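Local coordinates for ATP-dependent RNA helicase HrpB (Escherichia coli, PDB 6EUD), which hydrolyses ATP to ADP and phosphate and binds single-stranded RNA as a DEAH/RHA-type helicase of Escherichia coli, at residues A436-K441 and V459-N464; N432-A437 and G483-S488; R637-C642 and I720-D725. One frame throughout, in Å; residues are numbered along the deposited sequence.

Contact 1 of 3, residues A436-K441 and V459-N464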
ATOM      1  N   ALA A 436       2.455 -31.562   7.661  1.00 30.46           N
ATOM      2  CA  ALA A 436       1.815 -30.594   8.545  1.00 30.48           C
ATOM      3  C   ALA A 436       2.777 -30.128   9.648  1.00 32.91           C
ATOM      4  O   ALA A 436       2.981 -28.914   9.815  1.00 32.39           O
ATOM      5  CB  ALA A 436       0.552 -31.167   9.144  1.00 31.40           C
ATOM      6  N   ALA A 437       3.355 -31.080  10.391  1.00 31.38           N
ATOM      7  CA  ALA A 437       4.276 -30.755  11.482  1.00 34.10           C
ATOM      8  C   ALA A 437       5.485 -29.959  10.961  1.00 37.01           C
ATOM      9  O   ALA A 437       5.981 -29.049  11.626  1.00 37.18           O
ATOM     10  CB  ALA A 437       4.740 -32.021  12.188  1.00 36.69           C
ATOM     11  N   THR A 438       5.948 -30.301   9.764  1.00 35.88           N
ATOM     12  CA  THR A 438       7.040 -29.561   9.145  1.00 37.33           C
ATOM     13  C   THR A 438       6.625 -28.106   8.878  1.00 34.86           C
ATOM     14  O   THR A 438       7.345 -27.166   9.238  1.00 32.47           O
ATOM     15  CB  THR A 438       7.496 -30.231   7.830  1.00 38.08           C
ATOM     16  OG1 THR A 438       7.838 -31.606   8.083  1.00 39.62           O
ATOM     17  CG2 THR A 438       8.698 -29.501   7.254  1.00 35.79           C
ATOM     18  N   ALA A 439       5.465 -27.930   8.252  1.00 30.64           N
ATOM     19  CA  ALA A 439       4.933 -26.600   7.979  1.00 29.29           C
ATOM     20  C   ALA A 439       4.761 -25.764   9.257  1.00 32.07           C
ATOM     21  O   ALA A 439       5.030 -24.567   9.253  1.00 35.32           O
ATOM     22  CB  ALA A 439       3.585 -26.702   7.219  1.00 29.52           C
ATOM     23  N   ALA A 440       4.336 -26.391  10.350  1.00 33.13           N
ATOM     24  CA  ALA A 440       4.015 -25.667  11.582  1.00 32.73           C
ATOM     25  C   ALA A 440       5.270 -25.098  12.222  1.00 35.46           C
ATOM     26  O   ALA A 440       5.272 -23.972  12.749  1.00 37.36           O
ATOM     27  CB  ALA A 440       3.284 -26.582  12.571  1.00 29.52           C
ATOM     28  N   LYS A 441       6.332 -25.890  12.192  1.00 34.58           N
ATOM     29  CA  LYS A 441       7.611 -25.457  12.718  1.00 36.10           C
ATOM     30  C   LYS A 441       8.191 -24.325  11.867  1.00 32.94           C
ATOM     31  O   LYS A 441       8.638 -23.299  12.398  1.00 27.04           O
ATOM     32  CB  LYS A 441       8.596 -26.625  12.782  1.00 39.88           C
ATOM     33  CG  LYS A 441       9.981 -26.187  13.223  1.00 43.78           C
ATOM     34  CD  LYS A 441      10.580 -27.123  14.242  1.00 52.52           C
ATOM     35  CE  LYS A 441      11.737 -26.430  14.920  1.00 55.51           C
ATOM     36  NZ  LYS A 441      12.397 -27.322  15.904  1.00 59.63           N
ATOM     37  N   VAL A 459      18.912 -24.597   9.467  1.00 46.26           N
ATOM     38  CA  VAL A 459      19.552 -24.586  10.777  1.00 45.11           C
ATOM     39  C   VAL A 459      18.518 -24.291  11.857  1.00 43.49           C
ATOM     40  O   VAL A 459      18.421 -25.032  12.826  1.00 48.88           O
ATOM     41  CB  VAL A 459      20.708 -23.560  10.860  1.00 42.47           C
ATOM     42  CG1 VAL A 459      21.000 -23.241  12.295  1.00 42.18           C
ATOM     43  CG2 VAL A 459      21.964 -24.113  10.166  1.00 40.55           C
ATOM     44  N   ALA A 460      17.730 -23.235  11.680  1.00 40.27           N
ATOM     45  CA  ALA A 460      16.708 -22.895  12.667  1.00 41.99           C
ATOM     46  C   ALA A 460      15.722 -24.063  12.848  1.00 44.29           C
ATOM     47  O   ALA A 460      15.340 -24.415  13.980  1.00 41.78           O
ATOM     48  CB  ALA A 460      15.980 -21.624  12.260  1.00 36.27           C
ATOM     49  N   PHE A 461      15.358 -24.686  11.727  1.00 43.25           N
ATOM     50  CA  PHE A 461      14.437 -25.820  11.722  1.00 48.40           C
ATOM     51  C   PHE A 461      14.916 -26.965  12.608  1.00 49.72           C
ATOM     52  O   PHE A 461      14.123 -27.585  13.300  1.00 51.50           O
ATOM     53  CB  PHE A 461      14.230 -26.328  10.293  1.00 47.15           C
ATOM     54  CG  PHE A 461      13.216 -27.441  10.174  1.00 47.92           C
ATOM     55  CD1 PHE A 461      13.611 -28.777  10.232  1.00 46.67           C
ATOM     56  CD2 PHE A 461      11.869 -27.148   9.967  1.00 44.57           C
ATOM     57  CE1 PHE A 461      12.681 -29.795  10.106  1.00 46.09           C
ATOM     58  CE2 PHE A 461      10.942 -28.155   9.849  1.00 45.56           C
ATOM     59  CZ  PHE A 461      11.345 -29.485   9.915  1.00 46.45           C
ATOM     60  N   SER A 462      16.215 -27.239  12.579  1.00 48.49           N
ATOM     61  CA  SER A 462      16.772 -28.339  13.349  1.00 47.65           C
ATOM     62  C   SER A 462      16.867 -27.983  14.831  1.00 47.89           C
ATOM     63  O   SER A 462      17.083 -28.859  15.653  1.00 46.09           O
ATOM     64  CB  SER A 462      18.158 -28.716  12.841  1.00 46.18           C
ATOM     65  OG  SER A 462      19.095 -27.761  13.313  1.00 47.22           O
ATOM     66  N   ARG A 463      16.732 -26.708  15.179  1.00 50.31           N
ATOM     67  CA  ARG A 463      16.793 -26.324  16.587  1.00 53.95           C
ATOM     68  C   ARG A 463      15.472 -26.648  17.224  1.00 58.22           C
ATOM     69  O   ARG A 463      14.439 -26.530  16.582  1.00 57.55           O
ATOM     70  CB  ARG A 463      17.102 -24.849  16.765  1.00 54.39           C
ATOM     71  CG  ARG A 463      18.336 -24.410  16.044  1.00 58.18           C
ATOM     72  CD  ARG A 463      18.777 -23.077  16.561  1.00 64.12           C
ATOM     73  NE  ARG A 463      19.904 -22.570  15.799  1.00 66.61           N
ATOM     74  CZ  ARG A 463      21.151 -23.002  15.946  1.00 66.54           C
ATOM     75  NH1 ARG A 463      21.437 -23.956  16.826  1.00 63.29           N
ATOM     76  NH2 ARG A 463      22.114 -22.474  15.206  1.00 69.85           N
ATOM     77  N   ASN A 464      15.485 -27.079  18.476  1.00 66.91           N
ATOM     78  CA  ASN A 464      14.241 -27.484  19.093  1.00 72.11           C
ATOM     79  C   ASN A 464      13.901 -26.473  20.191  1.00 67.01           C
ATOM     80  O   ASN A 464      13.759 -26.805  21.356  1.00 69.80           O
ATOM     81  CB  ASN A 464      14.358 -28.927  19.599  1.00 84.30           C
ATOM     82  CG  ASN A 464      13.042 -29.492  20.000  1.00 96.99           C
ATOM     83  OD1 ASN A 464      12.042 -28.821  19.853  1.00106.40           O
ATOM     84  ND2 ASN A 464      13.022 -30.716  20.522  1.00101.09           N
TER

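Contact 2 of 3, residues N432-A437 and G483-S488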
ATOM      1  N   ASN A 432      -0.092 -34.423   4.314  1.00 39.34           N
ATOM      2  CA  ASN A 432      -0.204 -35.371   5.416  1.00 35.63           C
ATOM      3  C   ASN A 432       0.314 -34.744   6.715  1.00 36.32           C
ATOM      4  O   ASN A 432       0.816 -33.610   6.725  1.00 34.94           O
ATOM      5  CB  ASN A 432       0.575 -36.651   5.121  1.00 34.09           C
ATOM      6  CG  ASN A 432       2.006 -36.362   4.789  1.00 38.20           C
ATOM      7  OD1 ASN A 432       2.757 -35.886   5.640  1.00 38.81           O
ATOM      8  ND2 ASN A 432       2.398 -36.629   3.544  1.00 39.15           N
ATOM      9  N   ASP A 433       0.217 -35.504   7.797  1.00 34.92           N
ATOM     10  CA  ASP A 433       0.513 -34.982   9.112  1.00 35.18           C
ATOM     11  C   ASP A 433       2.006 -34.723   9.327  1.00 38.04           C
ATOM     12  O   ASP A 433       2.373 -33.907  10.160  1.00 40.19           O
ATOM     13  CB  ASP A 433      -0.047 -35.928  10.173  1.00 37.69           C
ATOM     14  CG  ASP A 433      -1.568 -36.079  10.069  1.00 50.59           C
ATOM     15  OD1 ASP A 433      -2.196 -35.286   9.321  1.00 54.25           O
ATOM     16  OD2 ASP A 433      -2.140 -36.978  10.735  1.00 54.27           O
ATOM     17  N   ASP A 434       2.864 -35.370   8.547  1.00 39.04           N
ATOM     18  CA  ASP A 434       4.301 -35.120   8.640  1.00 37.02           C
ATOM     19  C   ASP A 434       4.649 -33.806   7.943  1.00 34.56           C
ATOM     20  O   ASP A 434       5.425 -33.000   8.454  1.00 31.64           O
ATOM     21  CB  ASP A 434       5.094 -36.299   8.046  1.00 40.37           C
ATOM     22  CG  ASP A 434       5.057 -37.553   8.952  1.00 49.00           C
ATOM     23  OD1 ASP A 434       4.618 -37.463  10.120  1.00 47.96           O
ATOM     24  OD2 ASP A 434       5.483 -38.639   8.506  1.00 56.22           O
ATOM     25  N   GLU A 435       4.054 -33.586   6.776  1.00 37.49           N
ATOM     26  CA  GLU A 435       4.160 -32.296   6.100  1.00 36.71           C
ATOM     27  C   GLU A 435       3.536 -31.218   6.966  1.00 34.44           C
ATOM     28  O   GLU A 435       4.031 -30.094   7.016  1.00 34.00           O
ATOM     29  CB  GLU A 435       3.487 -32.322   4.724  1.00 38.46           C
ATOM     30  CG  GLU A 435       4.297 -33.068   3.665  1.00 45.66           C
ATOM     31  CD  GLU A 435       3.713 -32.979   2.261  1.00 54.78           C
ATOM     32  OE1 GLU A 435       2.673 -32.309   2.065  1.00 56.39           O
ATOM     33  OE2 GLU A 435       4.296 -33.605   1.347  1.00 60.99           O
ATOM     34  N   ALA A 436       2.455 -31.562   7.661  1.00 30.46           N
ATOM     35  CA  ALA A 436       1.815 -30.594   8.545  1.00 30.48           C
ATOM     36  C   ALA A 436       2.777 -30.128   9.648  1.00 32.91           C
ATOM     37  O   ALA A 436       2.981 -28.914   9.815  1.00 32.39           O
ATOM     38  CB  ALA A 436       0.552 -31.167   9.144  1.00 31.40           C
ATOM     39  N   ALA A 437       3.355 -31.080  10.391  1.00 31.38           N
ATOM     40  CA  ALA A 437       4.276 -30.755  11.482  1.00 34.10           C
ATOM     41  C   ALA A 437       5.485 -29.959  10.961  1.00 37.01           C
ATOM     42  O   ALA A 437       5.981 -29.049  11.626  1.00 37.18           O
ATOM     43  CB  ALA A 437       4.740 -32.021  12.188  1.00 36.69           C
ATOM     44  N   GLY A 483       0.262 -35.410  15.739  1.00 46.74           N
ATOM     45  CA  GLY A 483       0.969 -36.683  15.787  1.00 43.64           C
ATOM     46  C   GLY A 483       1.939 -36.923  14.645  1.00 43.82           C
ATOM     47  O   GLY A 483       2.564 -37.981  14.576  1.00 48.48           O
ATOM     48  N   GLY A 484       2.069 -35.957  13.742  1.00 39.08           N
ATOM     49  CA  GLY A 484       3.015 -36.085  12.645  1.00 41.84           C
ATOM     50  C   GLY A 484       4.452 -35.843  13.090  1.00 41.69           C
ATOM     51  O   GLY A 484       4.682 -35.250  14.139  1.00 35.80           O
ATOM     52  N   GLU A 485       5.418 -36.303  12.293  1.00 43.59           N
ATOM     53  CA  GLU A 485       6.839 -36.084  12.587  1.00 43.09           C
ATOM     54  C   GLU A 485       7.454 -35.130  11.566  1.00 37.87           C
ATOM     55  O   GLU A 485       7.427 -35.409  10.366  1.00 36.40           O
ATOM     56  CB  GLU A 485       7.599 -37.405  12.583  1.00 47.79           C
ATOM     57  CG  GLU A 485       7.014 -38.442  13.513  1.00 55.82           C
ATOM     58  CD  GLU A 485       7.859 -38.648  14.739  1.00 61.99           C
ATOM     59  OE1 GLU A 485       8.727 -37.788  14.986  1.00 64.76           O
ATOM     60  OE2 GLU A 485       7.654 -39.663  15.445  1.00 65.97           O
ATOM     61  N   ALA A 486       7.993 -34.001  12.021  1.00 35.76           N
ATOM     62  CA  ALA A 486       8.542 -33.033  11.063  1.00 40.08           C
ATOM     63  C   ALA A 486       9.821 -33.593  10.409  1.00 44.91           C
ATOM     64  O   ALA A 486      10.561 -34.373  11.030  1.00 42.18           O
ATOM     65  CB  ALA A 486       8.815 -31.698  11.739  1.00 30.23           C
ATOM     66  N   ASP A 487      10.052 -33.236   9.147  1.00 48.17           N
ATOM     67  CA  ASP A 487      11.243 -33.683   8.429  1.00 47.04           C
ATOM     68  C   ASP A 487      11.713 -32.622   7.434  1.00 43.83           C
ATOM     69  O   ASP A 487      10.937 -32.165   6.585  1.00 42.53           O
ATOM     70  CB  ASP A 487      10.995 -35.004   7.689  1.00 50.39           C
ATOM     71  CG  ASP A 487      12.308 -35.652   7.191  1.00 57.71           C
ATOM     72  OD1 ASP A 487      12.896 -35.149   6.202  1.00 57.37           O
ATOM     73  OD2 ASP A 487      12.752 -36.663   7.790  1.00 58.95           O
ATOM     74  N   SER A 488      12.999 -32.273   7.517  1.00 42.68           N
ATOM     75  CA  SER A 488      13.568 -31.172   6.737  1.00 42.39           C
ATOM     76  C   SER A 488      13.477 -31.424   5.234  1.00 39.05           C
ATOM     77  O   SER A 488      13.426 -30.490   4.443  1.00 37.67           O
ATOM     78  CB  SER A 488      15.026 -30.925   7.127  1.00 43.48           C
ATOM     79  OG  SER A 488      15.792 -32.076   6.851  1.00 45.88           O
TER
HETATM   80  O   HOH W   1       1.066 -33.490  12.759  1.00 47.38           O

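Contact 3 of 3, residues R637-C642 and I720-D725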
ATOM      1  N   ARG A 637      -6.530   4.371 -35.559  1.00 29.87           N
ATOM      2  CA  ARG A 637      -6.006   4.384 -34.192  1.00 35.73           C
ATOM      3  C   ARG A 637      -6.138   5.791 -33.588  1.00 31.25           C
ATOM      4  O   ARG A 637      -6.615   5.927 -32.479  1.00 25.27           O
ATOM      5  CB  ARG A 637      -4.555   3.911 -34.135  1.00 32.14           C
ATOM      6  CG  ARG A 637      -4.102   3.625 -32.693  1.00 42.90           C
ATOM      7  CD  ARG A 637      -2.611   3.341 -32.597  1.00 49.33           C
ATOM      8  NE  ARG A 637      -1.833   4.489 -33.043  1.00 61.20           N
ATOM      9  CZ  ARG A 637      -1.399   5.458 -32.245  1.00 69.13           C
ATOM     10  NH1 ARG A 637      -1.645   5.410 -30.943  1.00 68.91           N
ATOM     11  NH2 ARG A 637      -0.705   6.467 -32.752  1.00 76.14           N
ATOM     12  N   LEU A 638      -5.771   6.823 -34.347  1.00 27.86           N
ATOM     13  CA  LEU A 638      -5.907   8.196 -33.889  1.00 25.52           C
ATOM     14  C   LEU A 638      -7.390   8.580 -33.683  1.00 29.99           C
ATOM     15  O   LEU A 638      -7.735   9.273 -32.714  1.00 31.90           O
ATOM     16  CB  LEU A 638      -5.223   9.143 -34.879  1.00 24.62           C
ATOM     17  CG  LEU A 638      -3.697   9.070 -34.894  1.00 29.16           C
ATOM     18  CD1 LEU A 638      -3.070   9.895 -36.016  1.00 31.01           C
ATOM     19  CD2 LEU A 638      -3.179   9.537 -33.552  1.00 30.20           C
ATOM     20  N   ARG A 639      -8.273   8.123 -34.569  1.00 27.42           N
ATOM     21  CA  ARG A 639      -9.700   8.401 -34.391  1.00 27.18           C
ATOM     22  C   ARG A 639     -10.239   7.769 -33.119  1.00 30.61           C
ATOM     23  O   ARG A 639     -11.096   8.355 -32.443  1.00 36.45           O
ATOM     24  CB  ARG A 639     -10.492   7.916 -35.599  1.00 27.31           C
ATOM     25  CG  ARG A 639     -10.285   8.837 -36.795  1.00 31.66           C
ATOM     26  CD  ARG A 639     -10.632   8.152 -38.109  1.00 31.31           C
ATOM     27  NE  ARG A 639     -12.058   7.846 -38.139  1.00 33.01           N
ATOM     28  CZ  ARG A 639     -12.574   6.861 -38.854  1.00 38.58           C
ATOM     29  NH1 ARG A 639     -11.774   6.089 -39.587  1.00 40.13           N
ATOM     30  NH2 ARG A 639     -13.875   6.625 -38.808  1.00 42.94           N
ATOM     31  N   LEU A 640      -9.738   6.578 -32.783  1.00 30.64           N
ATOM     32  CA  LEU A 640     -10.117   5.922 -31.525  1.00 29.02           C
ATOM     33  C   LEU A 640      -9.640   6.724 -30.304  1.00 28.09           C
ATOM     34  O   LEU A 640     -10.364   6.855 -29.314  1.00 26.22           O
ATOM     35  CB  LEU A 640      -9.570   4.495 -31.480  1.00 27.39           C
ATOM     36  CG  LEU A 640     -10.353   3.573 -32.421  1.00 28.23           C
ATOM     37  CD1 LEU A 640      -9.684   2.190 -32.548  1.00 24.24           C
ATOM     38  CD2 LEU A 640     -11.810   3.466 -31.938  1.00 23.25           C
ATOM     39  N   LEU A 641      -8.434   7.278 -30.395  1.00 22.59           N
ATOM     40  CA  LEU A 641      -7.903   8.113 -29.337  1.00 27.74           C
ATOM     41  C   LEU A 641      -8.782   9.343 -29.168  1.00 31.58           C
ATOM     42  O   LEU A 641      -9.122   9.696 -28.032  1.00 36.24           O
ATOM     43  CB  LEU A 641      -6.465   8.552 -29.622  1.00 32.91           C
ATOM     44  CG  LEU A 641      -5.347   7.521 -29.517  1.00 47.51           C
ATOM     45  CD1 LEU A 641      -3.990   8.164 -29.860  1.00 48.68           C
ATOM     46  CD2 LEU A 641      -5.330   6.882 -28.133  1.00 59.15           C
ATOM     47  N   CYS A 642      -9.142   9.991 -30.289  1.00 27.92           N
ATOM     48  CA  CYS A 642      -9.937  11.228 -30.239  1.00 28.64           C
ATOM     49  C   CYS A 642     -11.362  10.988 -29.757  1.00 28.26           C
ATOM     50  O   CYS A 642     -11.874  11.775 -28.973  1.00 35.62           O
ATOM     51  CB  CYS A 642      -9.955  11.913 -31.606  1.00 26.30           C
ATOM     52  SG  CYS A 642      -8.321  12.574 -31.998  1.00 30.19           S
ATOM     53  N   ILE A 720     -10.580  14.062 -43.561  1.00 27.36           N
ATOM     54  CA  ILE A 720     -10.274  14.708 -42.303  1.00 31.81           C
ATOM     55  C   ILE A 720      -8.958  14.141 -41.751  1.00 31.34           C
ATOM     56  O   ILE A 720      -8.743  12.934 -41.776  1.00 30.59           O
ATOM     57  CB  ILE A 720     -11.410  14.504 -41.303  1.00 31.16           C
ATOM     58  CG1 ILE A 720     -12.696  15.174 -41.818  1.00 33.11           C
ATOM     59  CG2 ILE A 720     -11.012  15.004 -39.929  1.00 30.95           C
ATOM     60  CD1 ILE A 720     -13.877  15.065 -40.844  1.00 27.21           C
ATOM     61  N   ARG A 721      -8.079  15.012 -41.276  1.00 32.10           N
ATOM     62  CA  ARG A 721      -6.777  14.601 -40.779  1.00 31.11           C
ATOM     63  C   ARG A 721      -6.804  14.608 -39.254  1.00 34.38           C
ATOM     64  O   ARG A 721      -6.802  15.666 -38.611  1.00 37.18           O
ATOM     65  CB  ARG A 721      -5.674  15.531 -41.324  1.00 36.18           C
ATOM     66  CG  ARG A 721      -4.227  15.034 -41.139  1.00 41.58           C
ATOM     67  CD  ARG A 721      -3.243  16.210 -40.899  1.00 55.26           C
ATOM     68  NE  ARG A 721      -3.486  17.282 -41.855  1.00 56.94           N
ATOM     69  CZ  ARG A 721      -3.332  18.579 -41.606  1.00 56.28           C
ATOM     70  NH1 ARG A 721      -2.930  19.008 -40.415  1.00 49.97           N
ATOM     71  NH2 ARG A 721      -3.601  19.451 -42.562  1.00 59.13           N
ATOM     72  N   TYR A 722      -6.866  13.426 -38.660  1.00 32.06           N
ATOM     73  CA  TYR A 722      -6.897  13.365 -37.210  1.00 25.37           C
ATOM     74  C   TYR A 722      -5.489  13.347 -36.652  1.00 26.91           C
ATOM     75  O   TYR A 722      -4.521  13.024 -37.347  1.00 30.40           O
ATOM     76  CB  TYR A 722      -7.674  12.141 -36.729  1.00 29.31           C
ATOM     77  CG  TYR A 722      -9.142  12.196 -37.073  1.00 29.40           C
ATOM     78  CD1 TYR A 722     -10.061  12.750 -36.194  1.00 29.81           C
ATOM     79  CD2 TYR A 722      -9.603  11.724 -38.301  1.00 32.75           C
ATOM     80  CE1 TYR A 722     -11.406  12.807 -36.523  1.00 29.00           C
ATOM     81  CE2 TYR A 722     -10.931  11.767 -38.626  1.00 29.57           C
ATOM     82  CZ  TYR A 722     -11.825  12.309 -37.736  1.00 28.19           C
ATOM     83  OH  TYR A 722     -13.142  12.361 -38.068  1.00 31.68           O
ATOM     84  N   HIS A 723      -5.397  13.706 -35.385  1.00 26.93           N
ATOM     85  CA  HIS A 723      -4.136  13.830 -34.704  1.00 29.79           C
ATOM     86  C   HIS A 723      -4.368  13.534 -33.224  1.00 34.76           C
ATOM     87  O   HIS A 723      -5.465  13.780 -32.701  1.00 34.14           O
ATOM     88  CB  HIS A 723      -3.558  15.224 -34.915  1.00 31.98           C
ATOM     89  CG  HIS A 723      -2.151  15.370 -34.444  1.00 38.10           C
ATOM     90  ND1 HIS A 723      -1.833  15.607 -33.122  1.00 40.87           N
ATOM     91  CD2 HIS A 723      -0.973  15.313 -35.111  1.00 38.23           C
ATOM     92  CE1 HIS A 723      -0.519  15.690 -32.998  1.00 42.74           C
ATOM     93  NE2 HIS A 723       0.025  15.519 -34.187  1.00 40.50           N
ATOM     94  N   GLU A 724      -3.349  13.008 -32.546  1.00 39.38           N
ATOM     95  CA  GLU A 724      -3.504  12.627 -31.140  1.00 42.31           C
ATOM     96  C   GLU A 724      -3.800  13.845 -30.281  1.00 37.58           C
ATOM     97  O   GLU A 724      -4.583  13.742 -29.337  1.00 38.76           O
ATOM     98  CB  GLU A 724      -2.264  11.870 -30.611  1.00 49.25           C
ATOM     99  CG  GLU A 724      -0.962  12.648 -30.585  1.00 62.22           C
ATOM    100  CD  GLU A 724      -0.084  12.420 -31.821  1.00 75.56           C
ATOM    101  OE1 GLU A 724      -0.550  11.797 -32.807  1.00 81.91           O
ATOM    102  OE2 GLU A 724       1.085  12.871 -31.801  1.00 78.09           O
ATOM    103  N   ASP A 725      -3.206  14.989 -30.639  1.00 32.31           N
ATOM    104  CA  ASP A 725      -3.301  16.219 -29.857  1.00 38.06           C
ATOM    105  C   ASP A 725      -3.965  17.393 -30.613  1.00 41.81           C
ATOM    106  O   ASP A 725      -4.794  18.111 -30.047  1.00 46.49           O
ATOM    107  CB  ASP A 725      -1.900  16.650 -29.379  1.00 45.34           C
ATOM    108  CG  ASP A 725      -1.303  15.696 -28.343  1.00 51.89           C
ATOM    109  OD1 ASP A 725      -2.054  15.181 -27.480  1.00 50.44           O
ATOM    110  OD2 ASP A 725      -0.079  15.446 -28.407  1.00 55.78           O
TER

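Contact 1 of 3, residues A436-K441 and V459-N464
Lys441 and Phe461 carry most of this contact between helix 433-447 and helix 457-462, with Thr438 in a smaller part. The lysine crosses the phenylalanine obliquely: its CG comes to 3.9 Å from Phe461 CD2, while its outer methylenes pass on to the backbone carbonyl of the same residue. CG stands anti to the backbone N (chi1 175°) and the chain bends at chi2 (136°), which carries the amino end past the ring to the last turn of helix 457-462. There NZ gives a weak hydrogen bond to Phe461 O at 3.1 Å. A still shorter approach to the backbone of Arg463 leaves the exact place of NZ doubtful. As modelled, the ammonium is 6.0 Å from the centroid of the Phe461 ring, too long for more than a weak cation-pi attraction.

One turn back, the methyl of Thr438 meets the ring obliquely, CG2 lying 3.7 Å from Phe461 CE2, and the two side chains cross at about a right angle. Thr438 O lies at the edge of the ring, in its plane, 3.8 Å from CE2. The hydroxyl of Thr438 bonds to Asp434 O and Asp487 N, while its methyl, anti to the backbone N, faces the ring. Ile491 of helix 491-498 also touches Phe461. The chemistry is thus mainly apolar at the ring, with one charged end that its weak, less surely placed bond to Phe461 O would probably stabilise only modestly.

Contact 2 of 3, residues N432-A437 and G483-S488
Asp434 grips the backbone of Glu485 at a capped helix start, where the loop between helices 466-479 and 491-498 passes across the first turn of helix 433-447. Asn432 is the N-cap: its OD1 accepts a nearly straight bond from Glu435 N at 2.9 Å and a weak one from Asp434 N. Packing is tight at Gly484. Its CA meets Asp433 O at 3.4 Å in an almost linear CA-H...O contact (176° at H), and a beta carbon built on it would fall 1.8 Å from that oxygen, so the missing side chain is what allows the approach. Beside it, Ala437 CB sits 3.8 Å from Gly484 O and meets Ala486 CB at 4.1 Å.

The outer side is looser. Glu485 extends its carboxylate away from the helix; of its side chain, only CB nears Asp434. A water bridges Asp433 O and Gly484 N where the two backbones do not bond directly. Next to the tight glycine is the one direct hydrogen bond of the contact: Glu485 N reaches Asp434 OD1 at 2.6 Å, nearly straight (172°) but coming from above the carboxylate plane.

Contact 3 of 3, residues R637-C642 and I720-D725
Tyr722 lies against Arg639 in a helix-to-loop contact in which helix side chains meet both side chains and backbone, with no hydrogen bond across it. Helix 631-646 packs here against the loop leaving strand 717-721 of a mixed beta sheet, in the C-terminal part of HrpB, and a CH-pi interaction lies at the centre. The evidence is the position of Arg639 CG, 3.5 Å from the centroid of the Tyr722 ring and 18° off the ring normal, over one face. Ile720 CG2 covers the opposite face, so the ring is held between an arginine methylene and an isoleucine methyl.

The arginine chain stays extended as far as CD and then bends at chi3 (65°), which leaves the guanidinium plane 31° from that of the ring. Its NE bonds to Leu706 O and the tyrosine hydroxyl to Pro707 O, each a backbone carbonyl, while the arginine CG lies over the ring. With an alanine in place of Tyr722, Arg639 CG would probably lose its apolar platform, Pro707 O its hydroxyl partner, and a gap would open next to Ile720.

Leu638, which buries more surface here than Arg639, sends CD1 to Tyr722 O at 3.7 Å. Its other methyl, CD2, comes to 3.5 Å from Glu724 OE1. One turn on, Cys642 SG comes within 3.2 Å of His723 O. Within the loop, Asp725 N bonds to His723 ND1 at 2.9 Å. Glu724 is held by its backbone as well, its O accepting from Lys645 further along the helix. At the outer margin, Leu641 runs next to Glu724 in the same direction, its CD1 4.2 Å from Glu724 CB.

From the N terminus, the chain first passes the nucleotide-binding part and then enters helix 433-447, where contacts 1 and 2 both begin. Contact 1 closes a loop of 17 residues by returning to helix 457-462. Contact 2 closes a longer one of 45 residues and nearly encloses the first, the two sharing Ala436 and Ala437. They meet where Asp487 N probably bonds to Thr438 OG1, 2.9 Å away, and where Ala486 packs on Phe461, so one helix ties together a short helix and an interhelical loop. Contact 3 follows in series, closes a loop of 77 residues of its own, and joins helix 631-646 to the loop leaving strand 717-721, its nearest atoms about 50 Å from those of contacts 1 and 2.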